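Side-chain contacts in acetyltransferase, GNAT family (Streptococcus agalactiae 2603V/R, PDB 2PC1), which probably transfers an acyl group, most likely acetyl from acetyl-CoA as in many GNAT enzymes, to an acceptor that is not known: residues A[28-31]-A[32-36]; A[59-62]-A[63-67]. One frame throughout, in Å; residues are numbered along the deposited sequence. Where two conformers were deposited one is given.

Contact 1. Residues A[28-31]-A[32-36]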
loop_
_atom_site.group_PDB
_atom_site.type_symbol
_atom_site.label_atom_id
_atom_site.label_comp_id
_atom_site.label_asym_id
_atom_site.label_seq_id
_atom_site.Cartn_x
_atom_site.Cartn_y
_atom_site.Cartn_z
ATOM N N ASN A 28 -19.932 -3.049 -2.040
ATOM C CA ASN A 28 -20.652 -2.602 -0.865
ATOM C C ASN A 28 -19.779 -2.435 0.359
ATOM O O ASN A 28 -20.308 -2.087 1.429
ATOM C CB ASN A 28 -21.892 -3.443 -0.594
ATOM C CG ASN A 28 -21.595 -4.759 0.047
ATOM O OD1 ASN A 28 -20.451 -5.150 0.286
ATOM N ND2 ASN A 28 -22.689 -5.495 0.335
ATOM N N GLU A 29 -18.458 -2.592 0.214
ATOM C CA GLU A 29 -17.536 -2.314 1.308
ATOM C C GLU A 29 -16.970 -0.898 1.266
ATOM O O GLU A 29 -16.137 -0.544 2.106
ATOM C CB GLU A 29 -16.417 -3.348 1.302
ATOM C CG GLU A 29 -16.991 -4.723 1.596
ATOM C CD GLU A 29 -15.973 -5.826 1.629
ATOM O OE1 GLU A 29 -15.256 -6.034 0.631
ATOM O OE2 GLU A 29 -15.905 -6.524 2.674
ATOM N N ILE A 30 -17.445 -0.079 0.329
ATOM C CA ILE A 30 -16.913 1.249 0.170
ATOM C C ILE A 30 -16.950 2.078 1.473
ATOM O O ILE A 30 -15.955 2.726 1.803
ATOM C CB ILE A 30 -17.594 2.008 -1.031
ATOM C CG1 ILE A 30 -17.012 3.411 -1.206
ATOM C CG2 ILE A 30 -19.114 2.134 -0.861
ATOM C CD1 ILE A 30 -15.554 3.424 -1.574
ATOM N N ASP A 31 -18.042 2.040 2.232
ATOM C CA ASP A 31 -18.119 2.869 3.431
ATOM C C ASP A 31 -17.175 2.375 4.499
ATOM O O ASP A 31 -16.541 3.176 5.194
ATOM C CB ASP A 31 -19.547 2.926 3.974
ATOM C CG ASP A 31 -20.488 3.675 3.064
ATOM O OD1 ASP A 31 -20.024 4.496 2.257
ATOM O OD2 ASP A 31 -21.701 3.411 3.139
ATOM N N GLN A 32 -17.050 1.065 4.667
ATOM C CA GLN A 32 -16.135 0.500 5.603
ATOM C C GLN A 32 -14.706 0.889 5.244
ATOM O O GLN A 32 -13.897 1.160 6.108
ATOM C CB GLN A 32 -16.249 -1.026 5.654
ATOM C CG GLN A 32 -17.505 -1.565 6.263
ATOM C CD GLN A 32 -17.657 -3.032 5.912
ATOM O OE1 GLN A 32 -17.017 -3.898 6.504
ATOM N NE2 GLN A 32 -18.470 -3.310 4.906
ATOM N N ILE A 33 -14.363 0.831 3.960
ATOM C CA ILE A 33 -13.027 1.209 3.540
ATOM C C ILE A 33 -12.821 2.689 3.849
ATOM O O ILE A 33 -11.773 3.070 4.330
ATOM C CB ILE A 33 -12.802 0.893 2.047
ATOM C CG1 ILE A 33 -12.846 -0.630 1.822
ATOM C CG2 ILE A 33 -11.490 1.508 1.562
ATOM C CD1 ILE A 33 -12.997 -1.037 0.371
HETATM N N MSE A 34 -13.828 3.514 3.587
HETATM C CA MSE A 34 -13.633 4.944 3.801
HETATM C C MSE A 34 -13.449 5.264 5.267
HETATM O O MSE A 34 -12.697 6.180 5.618
HETATM C CB MSE A 34 -14.779 5.747 3.204
HETATM C CG MSE A 34 -14.784 5.840 1.675
HETATM SE SE MSE A 34 -13.054 6.022 0.836
HETATM C CE MSE A 34 -12.514 7.298 1.268
ATOM N N LEU A 35 -14.130 4.531 6.139
ATOM C CA LEU A 35 -13.912 4.717 7.584
ATOM C C LEU A 35 -12.470 4.447 7.919
ATOM O O LEU A 35 -11.837 5.210 8.672
ATOM C CB LEU A 35 -14.820 3.792 8.405
ATOM C CG LEU A 35 -16.290 4.170 8.395
ATOM C CD1 LEU A 35 -17.197 3.010 8.847
ATOM C CD2 LEU A 35 -16.550 5.411 9.254
ATOM N N LEU A 36 -11.900 3.377 7.366
ATOM C CA LEU A 36 -10.535 3.001 7.615
ATOM C C LEU A 36 -9.602 4.039 7.052
ATOM O O LEU A 36 -8.672 4.461 7.720
ATOM C CB LEU A 36 -10.238 1.614 6.994
ATOM C CG LEU A 36 -8.790 1.127 6.965
ATOM C CD1 LEU A 36 -8.121 1.176 8.342
ATOM C CD2 LEU A 36 -8.734 -0.297 6.404
HETATM O O HOH W 1 -19.357 -0.587 3.575
HETATM O O HOH W 2 -20.121 -5.034 3.650
HETATM O O HOH W 3 -17.032 -6.221 4.980
#
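N28 and Q32 meet through water. Water 1 donates to N28 O and accepts from both Q32 N, at 3.0 Å from that water, and Q32 NE2, so N28 and the first turn of the helix share one water. A second, weak water link runs from N28 OD1 to the same NE2. E29 comes next: its CG lies 3.9 Å from Q32 NE2, with the two side chains crossing and the carboxylate and amide planes 71° apart. The acid and amide are instead joined by water 3, which donates to E29 OE2 (2.6 Å) and to Q32 OE1 (2.8 Å). The carboxylate also forms a salt bridge to R23 through OE2 and takes F26 N on OE1, so both its oxygens are engaged. E29 O accepts I33 N at 2.9 Å, and the I33 side chain folds back over that oxygen, CG1 lying beside its own backbone N (chi1 -66°). I30 and M34, a selenomethionine, run side by side in the same direction, I30 CD1 being 4.1 Å from M34 CG. D31 accepts L35 N through its main-chain oxygen, while its carboxylate turns to R61. The i+4 to i backbone bonds are those of an alpha-helix; here they make the first turn of helix 30-46, which a short 3-10 segment leads into.

Contact 2. Residues A[59-62]-A[63-67]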
loop_
_atom_site.group_PDB
_atom_site.type_symbol
_atom_site.label_atom_id
_atom_site.label_comp_id
_atom_site.label_asym_id
_atom_site.label_seq_id
_atom_site.Cartn_x
_atom_site.Cartn_y
_atom_site.Cartn_z
ATOM N N PRO A 59 -6.629 9.938 -0.503
ATOM C CA PRO A 59 -7.536 9.145 -1.322
ATOM C C PRO A 59 -8.970 9.396 -0.898
ATOM O O PRO A 59 -9.294 9.289 0.291
ATOM C CB PRO A 59 -7.113 7.706 -1.024
ATOM C CG PRO A 59 -6.129 7.771 0.060
ATOM C CD PRO A 59 -5.998 9.118 0.545
ATOM N N ASN A 60 -9.832 9.738 -1.844
ATOM C CA ASN A 60 -11.225 9.996 -1.529
ATOM C C ASN A 60 -12.117 8.853 -2.020
ATOM O O ASN A 60 -11.642 7.859 -2.553
ATOM C CB ASN A 60 -11.670 11.345 -2.088
ATOM C CG ASN A 60 -11.507 11.453 -3.578
ATOM O OD1 ASN A 60 -11.732 10.494 -4.317
ATOM N ND2 ASN A 60 -11.121 12.651 -4.039
ATOM N N ARG A 61 -13.421 8.992 -1.821
ATOM C CA ARG A 61 -14.363 7.932 -2.138
ATOM C C ARG A 61 -14.247 7.547 -3.613
ATOM O O ARG A 61 -14.283 6.386 -3.965
ATOM C CB ARG A 61 -15.781 8.407 -1.798
ATOM C CG ARG A 61 -16.926 7.452 -2.128
ATOM C CD ARG A 61 -18.241 7.971 -1.535
ATOM N NE ARG A 61 -18.190 7.891 -0.076
ATOM C CZ ARG A 61 -18.698 6.904 0.665
ATOM N NH1 ARG A 61 -19.353 5.901 0.099
ATOM N NH2 ARG A 61 -18.541 6.925 1.980
ATOM N N ASN A 62 -14.127 8.553 -4.471
ATOM C CA ASN A 62 -13.962 8.278 -5.895
ATOM C C ASN A 62 -12.684 7.523 -6.221
ATOM O O ASN A 62 -12.663 6.676 -7.122
ATOM C CB ASN A 62 -14.025 9.560 -6.722
ATOM C CG ASN A 62 -15.412 10.190 -6.729
ATOM O OD1 ASN A 62 -16.434 9.518 -6.555
ATOM N ND2 ASN A 62 -15.447 11.500 -6.916
ATOM N N ASP A 63 -11.597 7.838 -5.528
ATOM C CA ASP A 63 -10.366 7.081 -5.707
ATOM C C ASP A 63 -10.578 5.606 -5.372
ATOM O O ASP A 63 -10.137 4.718 -6.099
ATOM C CB ASP A 63 -9.233 7.621 -4.848
ATOM C CG ASP A 63 -8.803 9.020 -5.251
ATOM O OD1 ASP A 63 -8.478 9.203 -6.449
ATOM O OD2 ASP A 63 -8.788 9.938 -4.398
ATOM N N ILE A 64 -11.254 5.338 -4.266
ATOM C CA ILE A 64 -11.473 3.965 -3.846
ATOM C C ILE A 64 -12.463 3.244 -4.753
ATOM O O ILE A 64 -12.264 2.071 -5.110
ATOM C CB ILE A 64 -11.908 3.917 -2.381
ATOM C CG1 ILE A 64 -10.835 4.542 -1.479
ATOM C CG2 ILE A 64 -12.189 2.489 -1.948
ATOM C CD1 ILE A 64 -9.432 4.097 -1.735
ATOM N N ILE A 65 -13.535 3.915 -5.184
ATOM C CA ILE A 65 -14.460 3.290 -6.130
ATOM C C ILE A 65 -13.710 2.930 -7.419
ATOM O O ILE A 65 -13.904 1.859 -7.966
ATOM C CB ILE A 65 -15.689 4.182 -6.427
ATOM C CG1 ILE A 65 -16.603 4.228 -5.198
ATOM C CG2 ILE A 65 -16.470 3.652 -7.650
ATOM C CD1 ILE A 65 -17.710 5.272 -5.243
ATOM N N ASP A 66 -12.835 3.836 -7.867
ATOM C CA ASP A 66 -12.024 3.553 -9.046
ATOM C C ASP A 66 -11.148 2.309 -8.834
ATOM O O ASP A 66 -11.035 1.464 -9.709
ATOM C CB ASP A 66 -11.196 4.766 -9.489
ATOM C CG ASP A 66 -12.030 5.820 -10.226
ATOM O OD1 ASP A 66 -13.185 5.530 -10.592
ATOM O OD2 ASP A 66 -11.501 6.927 -10.472
ATOM N N ASP A 67 -10.555 2.174 -7.650
ATOM C CA ASP A 67 -9.795 0.975 -7.313
ATOM C C ASP A 67 -10.628 -0.292 -7.393
ATOM O O ASP A 67 -10.176 -1.297 -7.872
ATOM C CB ASP A 67 -9.191 1.071 -5.890
ATOM C CG ASP A 67 -7.990 1.966 -5.796
ATOM O OD1 ASP A 67 -7.398 2.353 -6.823
ATOM O OD2 ASP A 67 -7.613 2.281 -4.642
#
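Two side-chain oxygens sit strikingly close here: N60 OD1 and D63 OD2 are 3.0 Å apart, and both are acceptors. Each is held by a backbone N-H of the other residue. N60 OD1 takes D63 N at 2.9 Å, the donor standing nearly in line with the amide C=O, and D63 OD2 takes N60 N at 2.8 Å in an almost straight bond (174°) that uses the anti lone pair of the carboxylate oxygen. This reciprocal pair is a capping box, with N60 as the N-cap of helix 61-70. N60 reaches forward to the helix, its CG between the backbone N and the carbonyl carbon (chi1 59°), while D63 sends its carboxylate back toward the start of the helix with CG beside its own N. The two side chains cross at about a right angle; the amide and carboxylate planes are nearly parallel (9° apart), with D63 OD2 lying over the amide rather than in its plane. N60 ND2 has a partner in D56 O, which helps fix which way round the amide sits.

Before the cap, P59, which follows a cis peptide bond, brings CB to 4.3 Å from I64 CD1 as an apolar contact. R61 and I65 also approach each other, but both were modelled in two conformers and that contact is doubtful; the R61 guanidinium reaches across to D31 of helix 30-46, to which it is salt-bridged. The main chain takes over with I64 N to N60 O at 3.1 Å and I65 N to R61 O at 2.9 Å. Together the bonds give N60 N and D63 N, at the start of the helix, side-chain acceptors; the negative carboxylate placed at this end would also be expected to interact favourably with the helix dipole.

Contact 1 comes first along the chain and contact 2 second, in series, each at the N-terminal end of one of two consecutive helices, 30-46 and 61-70. Their centres are 10 Å apart and lie on the same side of the chain's centre. The two helix starts touch directly: in the R61 conformer given, D31 OD1 is 2.7 Å from R61 NH1 in their salt bridge, I30 CD1 packs 3.5 Å from I64 CG2, and the selenium of M34 is equally near I64 CG1. I33 and I64 both also reach Y85 of strand 81-91, so the pair of helices rests against the mixed sheet, consistent with the first two helices of a GNAT fold.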